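Local coordinates for glycosyl hydrolase family 2, TIM barrel domain protein (Faecalibacterium prausnitzii A2-165, PDB 6ED2) that probably hydrolyses beta-glucuronides as a gut bacterial beta-glucuronidase of glycoside hydrolase family 2, at residues V314-E323 against A349-A360. Numbering follows the deposited sequence.
Sequences VYLRGFGRHE and ANCFRTSHYPYA
Phe319 and Phe352 pair in parallel register in the first beta-alpha-beta unit of the TIM barrel, where helix 334-347 joins strands 316-320 and 351-353 and covers the face carrying both rings. Phe319 N bonds to Cys351 O, and Arg353 N to Phe319 O at 3.0 Å. At the N-terminal end, the Asn350 amide both donates and accepts: ND2 reaches Tyr315 O almost straight (3.1 Å, 172°), while OD1 takes Arg317 N, which lies above the Asn350 amide plane. Tyr315 O also receives NE and NH2 of Arg317, side-on; three donors hold it. Arg321, just past its strand, lays CD over one Phe352 ring face (3.9 Å to the centroid) and salt-bridges Asp340 through NH2. Tyr357 OH is shared by His322 ND1 (2.7 Å) and Glu323 N. Tyr359, its OH anchored on Ser355 O, offers one ring face to Glu323 CG and the other to Thr354 CB; a leucine here would probably leave Ser355 O without that donor and the Glu323 chain without its flat support. With CG anti to its carbonyl carbon (chi1 -76°) and the chain extended, Glu323 salt-bridges Arg198 through OE1 and accepts Ala360 N on OE2, at 2.8 Å, from above the carboxylate plane.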
loop_
_atom_site.group_PDB
_atom_site.type_symbol
_atom_site.label_atom_id
_atom_site.label_comp_id
_atom_site.label_asym_id
_atom_site.label_seq_id
_atom_site.Cartn_x
_atom_site.Cartn_y
_atom_site.Cartn_z
ATOM N N VAL A 314 -36.150 9.103 -15.579
ATOM C CA VAL A 314 -34.803 9.204 -15.024
ATOM C C VAL A 314 -34.218 7.806 -14.929
ATOM O O VAL A 314 -34.840 6.908 -14.348
ATOM C CB VAL A 314 -34.780 9.861 -13.628
ATOM C CG1 VAL A 314 -33.352 9.868 -13.096
ATOM C CG2 VAL A 314 -35.312 11.270 -13.691
ATOM N N TYR A 315 -33.022 7.627 -15.481
ATOM C CA TYR A 315 -32.266 6.396 -15.301
ATOM C C TYR A 315 -31.420 6.551 -14.041
ATOM O O TYR A 315 -30.546 7.421 -13.978
ATOM C CB TYR A 315 -31.401 6.097 -16.529
ATOM C CG TYR A 315 -30.627 4.812 -16.393
ATOM C CD1 TYR A 315 -31.186 3.588 -16.778
ATOM C CD2 TYR A 315 -29.348 4.804 -15.837
ATOM C CE1 TYR A 315 -30.475 2.385 -16.621
ATOM C CE2 TYR A 315 -28.635 3.619 -15.681
ATOM C CZ TYR A 315 -29.200 2.416 -16.073
ATOM O OH TYR A 315 -28.478 1.250 -15.913
ATOM N N LEU A 316 -31.700 5.728 -13.031
ATOM C CA LEU A 316 -31.057 5.878 -11.735
ATOM C C LEU A 316 -29.621 5.366 -11.811
ATOM O O LEU A 316 -29.361 4.292 -12.367
ATOM C CB LEU A 316 -31.837 5.111 -10.659
ATOM C CG LEU A 316 -33.371 5.279 -10.553
ATOM C CD1 LEU A 316 -33.970 4.446 -9.401
ATOM C CD2 LEU A 316 -33.787 6.739 -10.399
ATOM N N ARG A 317 -28.688 6.143 -11.264
ATOM C CA ARG A 317 -27.284 5.749 -11.177
ATOM C C ARG A 317 -26.731 6.269 -9.859
ATOM O O ARG A 317 -26.986 7.420 -9.481
ATOM C CB ARG A 317 -26.453 6.286 -12.359
ATOM C CG ARG A 317 -26.275 7.806 -12.367
ATOM C CD ARG A 317 -26.174 8.350 -13.778
ATOM N NE ARG A 317 -27.471 8.303 -14.442
ATOM C CZ ARG A 317 -27.708 8.767 -15.666
ATOM N NH1 ARG A 317 -26.730 9.324 -16.372
ATOM N NH2 ARG A 317 -28.930 8.675 -16.184
ATOM N N GLY A 318 -25.990 5.417 -9.158
ATOM C CA GLY A 318 -25.466 5.801 -7.867
ATOM C C GLY A 318 -25.046 4.623 -7.027
ATOM O O GLY A 318 -24.435 3.680 -7.538
ATOM N N PHE A 319 -25.392 4.641 -5.741
ATOM C CA PHE A 319 -24.719 3.767 -4.797
ATOM C C PHE A 319 -25.688 3.163 -3.800
ATOM O O PHE A 319 -26.705 3.763 -3.443
ATOM C CB PHE A 319 -23.637 4.522 -3.995
ATOM C CG PHE A 319 -22.649 5.242 -4.845
ATOM C CD1 PHE A 319 -21.533 4.574 -5.350
ATOM C CD2 PHE A 319 -22.823 6.593 -5.137
ATOM C CE1 PHE A 319 -20.606 5.237 -6.136
ATOM C CE2 PHE A 319 -21.907 7.279 -5.941
ATOM C CZ PHE A 319 -20.801 6.604 -6.444
ATOM N N GLY A 320 -25.332 1.975 -3.323
ATOM C CA GLY A 320 -25.630 1.629 -1.953
ATOM C C GLY A 320 -24.552 2.237 -1.061
ATOM O O GLY A 320 -23.361 2.181 -1.364
ATOM N N ARG A 321 -24.987 2.834 0.040
ATOM C CA ARG A 321 -24.113 3.530 0.956
ATOM C C ARG A 321 -24.043 2.802 2.294
ATOM O O ARG A 321 -24.577 1.696 2.477
ATOM C CB ARG A 321 -24.602 4.969 1.122
ATOM C CG ARG A 321 -24.372 5.847 -0.110
ATOM C CD ARG A 321 -24.752 7.300 0.182
ATOM N NE ARG A 321 -23.995 7.756 1.343
ATOM C CZ ARG A 321 -22.805 8.334 1.271
ATOM N NH1 ARG A 321 -22.258 8.568 0.084
ATOM N NH2 ARG A 321 -22.161 8.663 2.382
ATOM N N HIS A 322 -23.357 3.434 3.237
ATOM C CA HIS A 322 -23.392 3.067 4.638
ATOM C C HIS A 322 -23.162 4.339 5.436
ATOM O O HIS A 322 -22.546 5.294 4.948
ATOM C CB HIS A 322 -22.333 2.010 5.003
ATOM C CG HIS A 322 -22.880 0.613 5.144
ATOM N ND1 HIS A 322 -23.871 0.280 6.048
ATOM C CD2 HIS A 322 -22.567 -0.538 4.489
ATOM C CE1 HIS A 322 -24.151 -1.008 5.937
ATOM N NE2 HIS A 322 -23.374 -1.526 4.999
ATOM N N GLU A 323 -23.682 4.363 6.654
ATOM C CA GLU A 323 -23.253 5.372 7.617
ATOM C C GLU A 323 -22.028 4.771 8.298
ATOM O O GLU A 323 -22.129 3.991 9.247
ATOM C CB GLU A 323 -24.367 5.723 8.593
ATOM C CG GLU A 323 -25.445 6.609 7.999
ATOM C CD GLU A 323 -26.487 7.003 9.043
ATOM O OE1 GLU A 323 -27.093 6.086 9.659
ATOM O OE2 GLU A 323 -26.681 8.220 9.264
ATOM N N ALA A 349 -23.434 10.561 -10.014
ATOM C CA ALA A 349 -24.546 9.848 -9.410
ATOM C C ALA A 349 -25.766 10.761 -9.304
ATOM O O ALA A 349 -25.646 11.977 -9.148
ATOM C CB ALA A 349 -24.134 9.319 -8.031
ATOM N N ASN A 350 -26.958 10.174 -9.405
ATOM C CA ASN A 350 -28.170 10.928 -9.089
ATOM C C ASN A 350 -29.008 10.250 -8.011
ATOM O O ASN A 350 -30.103 10.725 -7.700
ATOM C CB ASN A 350 -29.011 11.179 -10.348
ATOM C CG ASN A 350 -29.505 9.882 -11.013
ATOM O OD1 ASN A 350 -29.618 8.834 -10.366
ATOM N ND2 ASN A 350 -29.796 9.956 -12.310
ATOM N N CYS A 351 -28.507 9.181 -7.398
ATOM C CA CYS A 351 -29.381 8.356 -6.577
ATOM C C CYS A 351 -28.558 7.523 -5.610
ATOM O O CYS A 351 -27.472 7.055 -5.954
ATOM C CB CYS A 351 -30.243 7.435 -7.463
ATOM S SG CYS A 351 -31.375 6.361 -6.528
ATOM N N PHE A 352 -29.092 7.309 -4.406
ATOM C CA PHE A 352 -28.520 6.270 -3.549
ATOM C C PHE A 352 -29.600 5.644 -2.682
ATOM O O PHE A 352 -30.656 6.229 -2.444
ATOM C CB PHE A 352 -27.370 6.785 -2.651
ATOM C CG PHE A 352 -27.758 7.910 -1.712
ATOM C CD1 PHE A 352 -28.251 7.643 -0.446
ATOM C CD2 PHE A 352 -27.579 9.235 -2.085
ATOM C CE1 PHE A 352 -28.576 8.688 0.430
ATOM C CE2 PHE A 352 -27.903 10.277 -1.214
ATOM C CZ PHE A 352 -28.413 9.997 0.040
ATOM N N ARG A 353 -29.295 4.451 -2.186
ATOM C CA ARG A 353 -30.164 3.702 -1.293
ATOM C C ARG A 353 -29.580 3.766 0.109
ATOM O O ARG A 353 -28.358 3.681 0.279
ATOM C CB ARG A 353 -30.288 2.241 -1.769
ATOM C CG ARG A 353 -30.988 1.282 -0.792
ATOM C CD ARG A 353 -31.199 -0.129 -1.385
ATOM N NE ARG A 353 -29.931 -0.783 -1.723
ATOM C CZ ARG A 353 -29.451 -1.849 -1.099
ATOM N NH1 ARG A 353 -30.131 -2.397 -0.105
ATOM N NH2 ARG A 353 -28.291 -2.377 -1.475
ATOM N N THR A 354 -30.442 3.924 1.120
ATOM C CA THR A 354 -29.953 3.990 2.501
ATOM C C THR A 354 -29.789 2.583 3.071
ATOM O O THR A 354 -30.421 2.178 4.048
ATOM C CB THR A 354 -30.866 4.847 3.383
ATOM O OG1 THR A 354 -32.043 4.108 3.750
ATOM C CG2 THR A 354 -31.247 6.152 2.682
ATOM N N SER A 355 -28.918 1.827 2.422
ATOM C CA SER A 355 -28.585 0.500 2.912
ATOM C C SER A 355 -27.811 0.628 4.212
ATOM O O SER A 355 -26.908 1.459 4.302
ATOM C CB SER A 355 -27.752 -0.231 1.865
ATOM O OG SER A 355 -26.863 0.676 1.232
ATOM N N HIS A 356 -28.165 -0.158 5.235
ATOM C CA HIS A 356 -29.355 -1.025 5.293
ATOM C C HIS A 356 -30.241 -0.604 6.464
ATOM O O HIS A 356 -30.654 -1.435 7.269
ATOM C CB HIS A 356 -28.966 -2.489 5.486
ATOM C CG HIS A 356 -28.177 -3.063 4.356
ATOM N ND1 HIS A 356 -28.659 -3.117 3.065
ATOM C CD2 HIS A 356 -26.944 -3.625 4.323
ATOM C CE1 HIS A 356 -27.749 -3.678 2.284
ATOM N NE2 HIS A 356 -26.704 -4.000 3.022
ATOM N N TYR A 357 -30.478 0.692 6.585
ATOM C CA TYR A 357 -31.169 1.289 7.720
ATOM C C TYR A 357 -31.429 2.740 7.366
ATOM O O TYR A 357 -30.742 3.293 6.501
ATOM C CB TYR A 357 -30.329 1.193 9.012
ATOM C CG TYR A 357 -28.858 1.416 8.732
ATOM C CD1 TYR A 357 -28.331 2.704 8.634
ATOM C CD2 TYR A 357 -28.008 0.341 8.499
ATOM C CE1 TYR A 357 -27.003 2.903 8.336
ATOM C CE2 TYR A 357 -26.670 0.536 8.213
ATOM C CZ TYR A 357 -26.184 1.812 8.121
ATOM O OH TYR A 357 -24.878 1.993 7.809
ATOM N N PRO A 358 -32.439 3.359 7.961
ATOM C CA PRO A 358 -32.647 4.785 7.711
ATOM C C PRO A 358 -31.437 5.567 8.209
ATOM O O PRO A 358 -30.816 5.217 9.219
ATOM C CB PRO A 358 -33.920 5.109 8.501
ATOM C CG PRO A 358 -34.549 3.803 8.768
ATOM C CD PRO A 358 -33.446 2.809 8.879
ATOM N N TYR A 359 -31.069 6.593 7.463
ATOM C CA TYR A 359 -29.887 7.371 7.798
ATOM C C TYR A 359 -30.273 8.549 8.693
ATOM O O TYR A 359 -31.455 8.836 8.900
ATOM C CB TYR A 359 -29.201 7.875 6.524
ATOM C CG TYR A 359 -28.488 6.813 5.709
ATOM C CD1 TYR A 359 -28.322 5.524 6.195
ATOM C CD2 TYR A 359 -27.975 7.114 4.453
ATOM C CE1 TYR A 359 -27.659 4.554 5.448
ATOM C CE2 TYR A 359 -27.306 6.161 3.695
ATOM C CZ TYR A 359 -27.147 4.886 4.195
ATOM O OH TYR A 359 -26.485 3.940 3.444
ATOM N N ALA A 360 -29.256 9.248 9.211
ATOM C CA ALA A 360 -29.497 10.502 9.919
ATOM C C ALA A 360 -30.248 11.471 9.020
ATOM O O ALA A 360 -29.977 11.561 7.822
ATOM C CB ALA A 360 -28.180 11.142 10.371
#